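Local coordinates for protein protease (Helicobacter pylori, PDB 5EUF) that probably acts as a zinc-dependent M16-family protease that cleaves the cytoplasmic domain of human junctional adhesion molecule A and weakens the gastric epithelial barrier, at residues B[102-105]-B[106-109]; B[272-275]-B[276-280]; B[380-383]-B[384-387]; B[406-409]-B[410-413]. One frame throughout, in Å; residues are numbered along the deposited sequence.

Contact 1 of 4, residues B[102-105]-B[106-109]; sequences LDKS and LELF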
loop_
_atom_site.group_PDB
_atom_site.type_symbol
_atom_site.label_atom_id
_atom_site.label_comp_id
_atom_site.label_asym_id
_atom_site.label_seq_id
_atom_site.Cartn_x
_atom_site.Cartn_y
_atom_site.Cartn_z
ATOM N N LEU B 102 -40.250 -2.551 -16.675
ATOM C CA LEU B 102 -39.743 -1.680 -15.621
ATOM C C LEU B 102 -40.064 -2.240 -14.241
ATOM O O LEU B 102 -39.220 -2.233 -13.346
ATOM C CB LEU B 102 -40.326 -0.274 -15.756
ATOM C CG LEU B 102 -39.987 0.660 -14.592
ATOM C CD1 LEU B 102 -38.493 0.940 -14.546
ATOM C CD2 LEU B 102 -40.782 1.950 -14.683
ATOM N N ASP B 103 -41.291 -2.726 -14.080
ATOM C CA ASP B 103 -41.753 -3.234 -12.794
ATOM C C ASP B 103 -40.980 -4.476 -12.362
ATOM O O ASP B 103 -40.530 -4.567 -11.221
ATOM C CB ASP B 103 -43.248 -3.544 -12.849
ATOM C CG ASP B 103 -43.830 -3.835 -11.482
ATOM O OD1 ASP B 103 -44.160 -2.868 -10.764
ATOM O OD2 ASP B 103 -43.958 -5.025 -11.122
ATOM N N LYS B 104 -40.826 -5.428 -13.275
ATOM C CA LYS B 104 -40.106 -6.657 -12.966
ATOM C C LYS B 104 -38.626 -6.381 -12.721
ATOM O O LYS B 104 -37.998 -7.029 -11.883
ATOM C CB LYS B 104 -40.270 -7.675 -14.094
ATOM C CG LYS B 104 -39.732 -9.057 -13.762
ATOM C CD LYS B 104 -40.472 -9.666 -12.583
ATOM C CE LYS B 104 -39.962 -11.067 -12.273
ATOM N NZ LYS B 104 -40.639 -11.664 -11.084
ATOM N N SER B 105 -38.075 -5.415 -13.452
ATOM C CA SER B 105 -36.668 -5.052 -13.305
ATOM C C SER B 105 -36.393 -4.458 -11.927
ATOM O O SER B 105 -35.385 -4.773 -11.295
ATOM C CB SER B 105 -36.251 -4.062 -14.394
ATOM O OG SER B 105 -36.350 -4.656 -15.675
ATOM N N LEU B 106 -37.298 -3.602 -11.467
ATOM C CA LEU B 106 -37.189 -3.013 -10.139
ATOM C C LEU B 106 -37.329 -4.078 -9.056
ATOM O O LEU B 106 -36.673 -4.006 -8.017
ATOM C CB LEU B 106 -38.244 -1.922 -9.951
ATOM C CG LEU B 106 -37.965 -0.631 -10.722
ATOM C CD1 LEU B 106 -39.022 0.420 -10.434
ATOM C CD2 LEU B 106 -36.582 -0.112 -10.374
ATOM N N GLU B 107 -38.186 -5.063 -9.307
ATOM C CA GLU B 107 -38.379 -6.172 -8.381
ATOM C C GLU B 107 -37.095 -6.975 -8.222
ATOM O O GLU B 107 -36.680 -7.290 -7.106
ATOM C CB GLU B 107 -39.512 -7.081 -8.863
ATOM C CG GLU B 107 -39.704 -8.340 -8.031
ATOM C CD GLU B 107 -40.864 -9.193 -8.517
ATOM O OE1 GLU B 107 -41.490 -8.834 -9.536
ATOM O OE2 GLU B 107 -41.150 -10.225 -7.875
ATOM N N LEU B 108 -36.470 -7.292 -9.352
ATOM C CA LEU B 108 -35.232 -8.063 -9.366
ATOM C C LEU B 108 -34.094 -7.351 -8.639
ATOM O O LEU B 108 -33.277 -7.987 -7.973
ATOM C CB LEU B 108 -34.812 -8.360 -10.804
ATOM C CG LEU B 108 -35.698 -9.288 -11.627
ATOM C CD1 LEU B 108 -35.040 -9.559 -12.964
ATOM C CD2 LEU B 108 -35.953 -10.580 -10.876
ATOM N N PHE B 109 -34.037 -6.031 -8.780
ATOM C CA PHE B 109 -32.977 -5.250 -8.155
ATOM C C PHE B 109 -33.213 -5.090 -6.659
ATOM O O PHE B 109 -32.264 -5.070 -5.874
ATOM C CB PHE B 109 -32.855 -3.881 -8.823
ATOM C CG PHE B 109 -31.985 -3.884 -10.046
ATOM C CD1 PHE B 109 -30.847 -4.671 -10.098
ATOM C CD2 PHE B 109 -32.304 -3.105 -11.145
ATOM C CE1 PHE B 109 -30.041 -4.677 -11.222
ATOM C CE2 PHE B 109 -31.503 -3.107 -12.272
ATOM C CZ PHE B 109 -30.371 -3.893 -12.310
#
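Leu-106 and Leu-102 lie side by side one turn apart and point the same way, with CG of Leu-106 4.2 Å from CD1 of Leu-102. Beneath them, Leu-106 N donates to Leu-102 O at 3.0 Å, and both side chains rest on Val-33 of strand 30-37. Glu-107 repeats the backbone bond, its N to Asp-103 O at 3.1 Å, but sends its carboxylate outward along the helix surface. Lys-104 reaches that group through a bend at chi2 (62°), which lays its CD 3.3 Å from OE1 of Glu-107. Lys-104 NZ forms a salt bridge with Glu-107 OE1 at 3.3 Å, the hydrogen bond within it being weak. Here is a plain amphipathic alpha helix, the opening turns of 102-113, laid on the sheet of an M16 peptidase domain. Leu-108 N bonds to Lys-104 O, while its side chain packs on helix 70-77 at Phe-71, Ile-74 and Val-75. At Phe-109, N donates to Ser-105 O and the ring turns onto Tyr-93 and Ile-95 of strand 91-98; the Phe-109 side chain is about 10 Å from that of Glu-56, the probable proton acceptor.

Contact 2 of 4, residues B[272-275]-B[276-280]; sequences LSKL and LGEGK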
loop_
_atom_site.group_PDB
_atom_site.type_symbol
_atom_site.label_atom_id
_atom_site.label_comp_id
_atom_site.label_asym_id
_atom_site.label_seq_id
_atom_site.Cartn_x
_atom_site.Cartn_y
_atom_site.Cartn_z
ATOM N N LEU B 272 -8.068 18.018 -23.401
ATOM C CA LEU B 272 -6.673 17.693 -23.689
ATOM C C LEU B 272 -6.529 16.246 -24.153
ATOM O O LEU B 272 -5.749 15.953 -25.060
ATOM C CB LEU B 272 -5.793 17.943 -22.461
ATOM C CG LEU B 272 -5.241 19.361 -22.291
ATOM C CD1 LEU B 272 -4.468 19.501 -20.987
ATOM C CD2 LEU B 272 -4.361 19.732 -23.473
ATOM N N SER B 273 -7.288 15.347 -23.533
ATOM C CA SER B 273 -7.252 13.936 -23.898
ATOM C C SER B 273 -7.851 13.720 -25.282
ATOM O O SER B 273 -7.357 12.904 -26.063
ATOM C CB SER B 273 -7.997 13.093 -22.864
ATOM O OG SER B 273 -7.927 11.716 -23.187
ATOM N N LYS B 274 -8.918 14.454 -25.578
ATOM C CA LYS B 274 -9.535 14.428 -26.901
ATOM C C LYS B 274 -8.526 14.825 -27.975
ATOM O O LYS B 274 -8.532 14.284 -29.080
ATOM C CB LYS B 274 -10.747 15.365 -26.951
ATOM C CG LYS B 274 -12.101 14.671 -26.850
ATOM C CD LYS B 274 -12.293 13.987 -25.506
ATOM C CE LYS B 274 -13.606 13.219 -25.463
ATOM N NZ LYS B 274 -13.669 12.176 -26.527
ATOM N N LEU B 275 -7.657 15.770 -27.633
ATOM C CA LEU B 275 -6.649 16.270 -28.561
ATOM C C LEU B 275 -5.424 15.360 -28.660
ATOM O O LEU B 275 -4.932 15.083 -29.755
ATOM C CB LEU B 275 -6.205 17.672 -28.142
ATOM C CG LEU B 275 -4.944 18.199 -28.826
ATOM C CD1 LEU B 275 -5.267 18.737 -30.215
ATOM C CD2 LEU B 275 -4.251 19.250 -27.965
ATOM N N LEU B 276 -4.934 14.900 -27.512
ATOM C CA LEU B 276 -3.664 14.183 -27.452
ATOM C C LEU B 276 -3.753 12.719 -27.876
ATOM O O LEU B 276 -3.002 12.277 -28.747
ATOM C CB LEU B 276 -3.086 14.264 -26.038
ATOM C CG LEU B 276 -2.568 15.633 -25.603
ATOM C CD1 LEU B 276 -2.151 15.602 -24.142
ATOM C CD2 LEU B 276 -1.405 16.068 -26.481
ATOM N N GLY B 277 -4.659 11.963 -27.260
ATOM C CA GLY B 277 -4.697 10.528 -27.480
ATOM C C GLY B 277 -6.068 9.882 -27.549
ATOM O O GLY B 277 -6.267 8.787 -27.023
ATOM N N GLU B 278 -7.016 10.554 -28.196
ATOM C CA GLU B 278 -8.331 9.968 -28.443
ATOM C C GLU B 278 -8.805 10.295 -29.855
ATOM O O GLU B 278 -8.684 11.430 -30.317
ATOM C CB GLU B 278 -9.352 10.456 -27.412
ATOM C CG GLU B 278 -9.113 9.934 -26.003
ATOM C CD GLU B 278 -10.175 10.389 -25.022
ATOM O OE1 GLU B 278 -11.232 10.880 -25.473
ATOM O OE2 GLU B 278 -9.951 10.255 -23.799
ATOM N N GLY B 279 -9.341 9.289 -30.540
ATOM C CA GLY B 279 -9.777 9.452 -31.914
ATOM C C GLY B 279 -8.667 9.141 -32.897
ATOM O O GLY B 279 -7.515 8.949 -32.508
ATOM N N LYS B 280 -9.013 9.094 -34.180
ATOM C CA LYS B 280 -8.040 8.774 -35.219
ATOM C C LYS B 280 -7.324 10.026 -35.711
ATOM O O LYS B 280 -6.558 9.976 -36.674
ATOM C CB LYS B 280 -8.725 8.060 -36.385
ATOM C CG LYS B 280 -9.445 6.784 -35.975
ATOM C CD LYS B 280 -8.498 5.824 -35.267
ATOM C CE LYS B 280 -9.240 4.622 -34.704
ATOM N NZ LYS B 280 -8.317 3.646 -34.058
#
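Glu-278, just past the end of helix 266-276, turns its carboxylate back over the last turn and divides its two oxygens between Ser-273 and Lys-274. Ser-273 OG donates to Glu-278 OE2 at 2.6 Å, the hydroxyl standing well above the carboxylate plane. It can do so because chi1 of Ser-273 (-178°) sets OG opposite the backbone N, on the side from which the glutamate returns; the same hydroxyl is also hydrogen-bonded to Ser-300 OG. The charged partner is Lys-274, whose chain is folded at chi2 and again at chi4. Its NZ meets Glu-278 OE1 at 3.0 Å, nearly in line with the C-O bond, while CD passes 3.3 Å from the same oxygen. The ammonium may thus offset the cost of placing a carboxylate near the negative end of a helix.

Main-chain bonds close the helix: Leu-276 N donates to Leu-272 O at 2.8 Å and Gly-277 N to Ser-273 O at 3.1 Å. Gly-277 then leaves helical geometry, and the chain swings round so that CB of Glu-278 lies 3.4 Å from Ser-273 O.

Apolar packing is the part of the leucines. Leu-272 and Leu-276 bear on helix 323-338 at Leu-337, with Leu-276 also on Phe-313 of strand 309-317. On the polar side, Ser-273 touches Phe-311 of that strand and Lys-274 lies against Ile-350 of helix 344-361. The backbone of Gly-277 is bonded to that of Ser-300 in strand 295-302, so this helix end packs against two helices and the five-stranded sheet.

Contact 3 of 4, residues B[380-383]-B[384-387]; sequences DLQG and LTDY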
loop_
_atom_site.group_PDB
_atom_site.type_symbol
_atom_site.label_atom_id
_atom_site.label_comp_id
_atom_site.label_asym_id
_atom_site.label_seq_id
_atom_site.Cartn_x
_atom_site.Cartn_y
_atom_site.Cartn_z
ATOM N N ASP B 380 -23.083 15.869 -8.278
ATOM C CA ASP B 380 -22.544 16.956 -9.085
ATOM C C ASP B 380 -23.321 17.109 -10.393
ATOM O O ASP B 380 -22.732 17.176 -11.471
ATOM C CB ASP B 380 -21.060 16.712 -9.371
ATOM C CG ASP B 380 -20.369 17.923 -9.960
ATOM O OD1 ASP B 380 -20.744 19.059 -9.595
ATOM O OD2 ASP B 380 -19.455 17.737 -10.792
ATOM N N LEU B 381 -24.645 17.161 -10.296
ATOM C CA LEU B 381 -25.480 17.297 -11.485
ATOM C C LEU B 381 -25.341 18.688 -12.085
ATOM O O LEU B 381 -25.488 18.872 -13.294
ATOM C CB LEU B 381 -26.946 17.015 -11.162
ATOM C CG LEU B 381 -27.306 15.612 -10.676
ATOM C CD1 LEU B 381 -27.183 15.513 -9.159
ATOM C CD2 LEU B 381 -28.706 15.247 -11.135
ATOM N N GLN B 382 -25.063 19.667 -11.229
ATOM C CA GLN B 382 -24.839 21.033 -11.680
ATOM C C GLN B 382 -23.626 21.086 -12.594
ATOM O O GLN B 382 -23.620 21.799 -13.596
ATOM C CB GLN B 382 -24.645 21.976 -10.492
ATOM C CG GLN B 382 -24.444 23.429 -10.890
ATOM C CD GLN B 382 -25.647 24.006 -11.615
ATOM O OE1 GLN B 382 -26.786 23.600 -11.374
ATOM N NE2 GLN B 382 -25.400 24.954 -12.513
ATOM N N GLY B 383 -22.600 20.320 -12.237
ATOM C CA GLY B 383 -21.405 20.223 -13.051
ATOM C C GLY B 383 -21.732 19.621 -14.399
ATOM O O GLY B 383 -21.233 20.077 -15.426
ATOM N N LEU B 384 -22.588 18.602 -14.392
ATOM C CA LEU B 384 -22.972 17.904 -15.615
ATOM C C LEU B 384 -23.718 18.820 -16.579
ATOM O O LEU B 384 -23.437 18.830 -17.780
ATOM C CB LEU B 384 -23.833 16.682 -15.285
ATOM C CG LEU B 384 -24.415 15.896 -16.463
ATOM C CD1 LEU B 384 -23.325 15.490 -17.445
ATOM C CD2 LEU B 384 -25.173 14.669 -15.967
ATOM N N THR B 385 -24.667 19.587 -16.052
ATOM C CA THR B 385 -25.456 20.489 -16.884
ATOM C C THR B 385 -24.588 21.605 -17.455
ATOM O O THR B 385 -24.779 22.029 -18.593
ATOM C CB THR B 385 -26.631 21.108 -16.097
ATOM O OG1 THR B 385 -26.127 21.871 -14.995
ATOM C CG2 THR B 385 -27.558 20.021 -15.570
ATOM N N ASP B 386 -23.625 22.070 -16.663
ATOM C CA ASP B 386 -22.766 23.179 -17.070
ATOM C C ASP B 386 -21.599 22.734 -17.946
ATOM O O ASP B 386 -20.786 23.559 -18.357
ATOM C CB ASP B 386 -22.218 23.913 -15.844
ATOM C CG ASP B 386 -23.291 24.661 -15.080
ATOM O OD1 ASP B 386 -24.341 24.981 -15.678
ATOM O OD2 ASP B 386 -23.080 24.938 -13.879
ATOM N N TYR B 387 -21.520 21.437 -18.230
ATOM C CA TYR B 387 -20.365 20.873 -18.928
ATOM C C TYR B 387 -20.214 21.414 -20.350
ATOM O O TYR B 387 -19.178 21.986 -20.695
ATOM C CB TYR B 387 -20.465 19.346 -18.960
ATOM C CG TYR B 387 -19.234 18.647 -19.494
ATOM C CD1 TYR B 387 -19.123 18.319 -20.839
ATOM C CD2 TYR B 387 -18.185 18.304 -18.649
ATOM C CE1 TYR B 387 -18.001 17.675 -21.330
ATOM C CE2 TYR B 387 -17.057 17.660 -19.130
ATOM C CZ TYR B 387 -16.971 17.347 -20.472
ATOM O OH TYR B 387 -15.851 16.706 -20.957
#
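Gln-382 and Asp-386 meet one turn apart on the outer side of the short helix 381-385, where the glutamine amide donates a hydrogen bond to the carboxylate. NE2 of Gln-382 stands 2.7 Å from OD2 of Asp-386, reaching that oxygen on its syn side but from somewhat out of the carboxylate plane. The two flat groups are strongly turned against each other, 68° between planes, and the bond is bent, with an N-H...O angle of 139°. A fold in the glutamine at chi2 (62°) brings the amide round to its partner.

A second set of bonds gathers on the carbonyl of Gln-382. The hydroxyl of Thr-385 donates to Gln-382 O, OG1 to O 2.9 Å, and Asp-386 N reaches the same oxygen at 3.1 Å; both come from one face of the carbonyl plane. Thr-385 takes part because its OG1 sits between the backbone N and the carbonyl carbon, leaving CG2 to lie 3.3 Å from Leu-381 O. Ordinary helical bonds run underneath, Thr-385 N to Leu-381 O at 3.0 Å and a longer one from Leu-384 N to Asp-380 O at 3.3 Å, starting at Asp-380 in the N-cap position.

Apolar packing is mainly on helix 365-376. Leu-381 touches its Leu-376, and Leu-384 and Tyr-387 touch its Tyr-375, while Leu-5 near the N terminus meets Leu-384. Tyr-387, whose hydroxyl is hydrogen-bonded to Asp-270 of helix 266-276, begins helix 387-392, so this one-turn helix lies in the chain between helices 365-376 and 387-392.

Contact 4 of 4, residues B[406-409]-B[410-413]; sequences YFKD and TQST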
loop_
_atom_site.group_PDB
_atom_site.type_symbol
_atom_site.label_atom_id
_atom_site.label_comp_id
_atom_site.label_asym_id
_atom_site.label_seq_id
_atom_site.Cartn_x
_atom_site.Cartn_y
_atom_site.Cartn_z
ATOM N N TYR B 406 -0.208 20.613 -14.720
ATOM C CA TYR B 406 -0.208 19.252 -14.199
ATOM C C TYR B 406 0.796 18.335 -14.889
ATOM O O TYR B 406 1.205 17.324 -14.319
ATOM C CB TYR B 406 -1.612 18.654 -14.312
ATOM C CG TYR B 406 -2.692 19.528 -13.712
ATOM C CD1 TYR B 406 -2.738 19.765 -12.345
ATOM C CD2 TYR B 406 -3.665 20.114 -14.511
ATOM C CE1 TYR B 406 -3.721 20.563 -11.791
ATOM C CE2 TYR B 406 -4.653 20.914 -13.966
ATOM C CZ TYR B 406 -4.677 21.133 -12.605
ATOM O OH TYR B 406 -5.656 21.926 -12.055
ATOM N N PHE B 407 1.194 18.680 -16.109
ATOM C CA PHE B 407 2.121 17.828 -16.847
ATOM C C PHE B 407 3.568 18.183 -16.525
ATOM O O PHE B 407 4.370 18.463 -17.420
ATOM C CB PHE B 407 1.866 17.919 -18.353
ATOM C CG PHE B 407 0.500 17.447 -18.766
ATOM C CD1 PHE B 407 -0.215 16.562 -17.972
ATOM C CD2 PHE B 407 -0.073 17.888 -19.948
ATOM C CE1 PHE B 407 -1.474 16.127 -18.348
ATOM C CE2 PHE B 407 -1.331 17.457 -20.330
ATOM C CZ PHE B 407 -2.032 16.575 -19.528
ATOM N N LYS B 408 3.885 18.174 -15.233
ATOM C CA LYS B 408 5.248 18.358 -14.754
ATOM C C LYS B 408 5.820 17.018 -14.311
ATOM O O LYS B 408 5.089 16.165 -13.808
ATOM C CB LYS B 408 5.291 19.361 -13.600
ATOM C CG LYS B 408 4.791 20.749 -13.964
ATOM C CD LYS B 408 5.201 21.780 -12.918
ATOM C CE LYS B 408 4.010 22.278 -12.111
ATOM N NZ LYS B 408 3.382 21.200 -11.302
ATOM N N ASP B 409 7.122 16.835 -14.495
ATOM C CA ASP B 409 7.778 15.579 -14.133
ATOM C C ASP B 409 7.631 15.252 -12.645
ATOM O O ASP B 409 7.586 14.082 -12.260
ATOM C CB ASP B 409 9.260 15.624 -14.517
ATOM C CG ASP B 409 9.913 16.948 -14.172
ATOM O OD1 ASP B 409 9.445 17.617 -13.226
ATOM O OD2 ASP B 409 10.893 17.323 -14.851
ATOM N N THR B 410 7.537 16.288 -11.817
ATOM C CA THR B 410 7.401 16.115 -10.374
ATOM C C THR B 410 6.078 15.451 -9.985
ATOM O O THR B 410 5.904 15.024 -8.845
ATOM C CB THR B 410 7.518 17.463 -9.638
ATOM O OG1 THR B 410 6.507 18.362 -10.111
ATOM C CG2 THR B 410 8.891 18.079 -9.868
ATOM N N GLN B 411 5.149 15.375 -10.933
ATOM C CA GLN B 411 3.881 14.684 -10.715
ATOM C C GLN B 411 3.757 13.503 -11.668
ATOM O O GLN B 411 2.687 12.905 -11.802
ATOM C CB GLN B 411 2.700 15.636 -10.907
ATOM C CG GLN B 411 2.741 16.873 -10.037
ATOM C CD GLN B 411 1.565 17.790 -10.295
ATOM O OE1 GLN B 411 0.545 17.368 -10.847
ATOM N NE2 GLN B 411 1.698 19.053 -9.904
ATOM N N SER B 412 4.860 13.173 -12.331
ATOM C CA SER B 412 4.855 12.119 -13.334
ATOM C C SER B 412 5.102 10.749 -12.720
ATOM O O SER B 412 5.885 10.598 -11.786
ATOM C CB SER B 412 5.906 12.396 -14.412
ATOM O OG SER B 412 7.215 12.161 -13.922
ATOM N N THR B 413 4.412 9.754 -13.261
ATOM C CA THR B 413 4.640 8.363 -12.910
ATOM C C THR B 413 4.837 7.580 -14.198
ATOM O O THR B 413 4.024 7.672 -15.115
ATOM C CB THR B 413 3.471 7.773 -12.109
ATOM O OG1 THR B 413 3.255 8.557 -10.927
ATOM C CG2 THR B 413 3.765 6.330 -11.724
#
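Ser-412 turns its hydroxyl back to the main chain of Asp-409, and the two donors of this serine come to one carbonyl from different directions. OG lies in the carbonyl plane on a lone pair of Asp-409 O, 2.6 Å away, whereas Ser-412 N stands above that plane at 2.9 Å. Chi1 of 73° places OG between the backbone N and carbonyl carbon of the serine, which makes the double approach possible. One residue earlier, Gln-411 N donates to Lys-408 O at 3.0 Å, again from above the carbonyl plane. The extended chain of Gln-411 runs alongside Tyr-406, whose hydroxyl is bonded to Asp-265. The Lys-408 chain crosses that of Gln-411 obliquely, and its NZ is held by Glu-405 O. Thr-410 is set obliquely to its neighbour, CG2 3.4 Å from OD1 of Asp-409, and packs on His-243 of the second subunit. The bonds from Gln-411 N and Ser-412 N close a short 3-10 turn at Asp-409 and Thr-410, joining helix 396-406 to strand 412-418 after the inverse gamma turn centred on Phe-407. Because Asp-409 O is gripped by both donors of a single residue, these two bonds probably contribute to setting the direction in which the chain enters the strand.

In the fold
All four contacts are local, yet their chemistry differs with their place in the fold. Contacts 1 and 2 are buried, on opposite sides of the chain's centre; both contain a lysine-glutamate bridge, within a running helix in the first and past a helix end in the second, but leucine packs on leucine across contact 1 alone. Contact 3, on the surface, relies on uncharged amide and hydroxyl donors to finish a single turn. Contact 4, partly buried, uses backbone carbonyls to pass from helix to strand. Contacts 2 and 4 lie by the same five-stranded sheet and touch, CD1 of Leu-272 lying 3.8 Å from CE2 of Phe-407. Contact 3 comes within about 6 Å of contact 2 at nearest atoms, without touching.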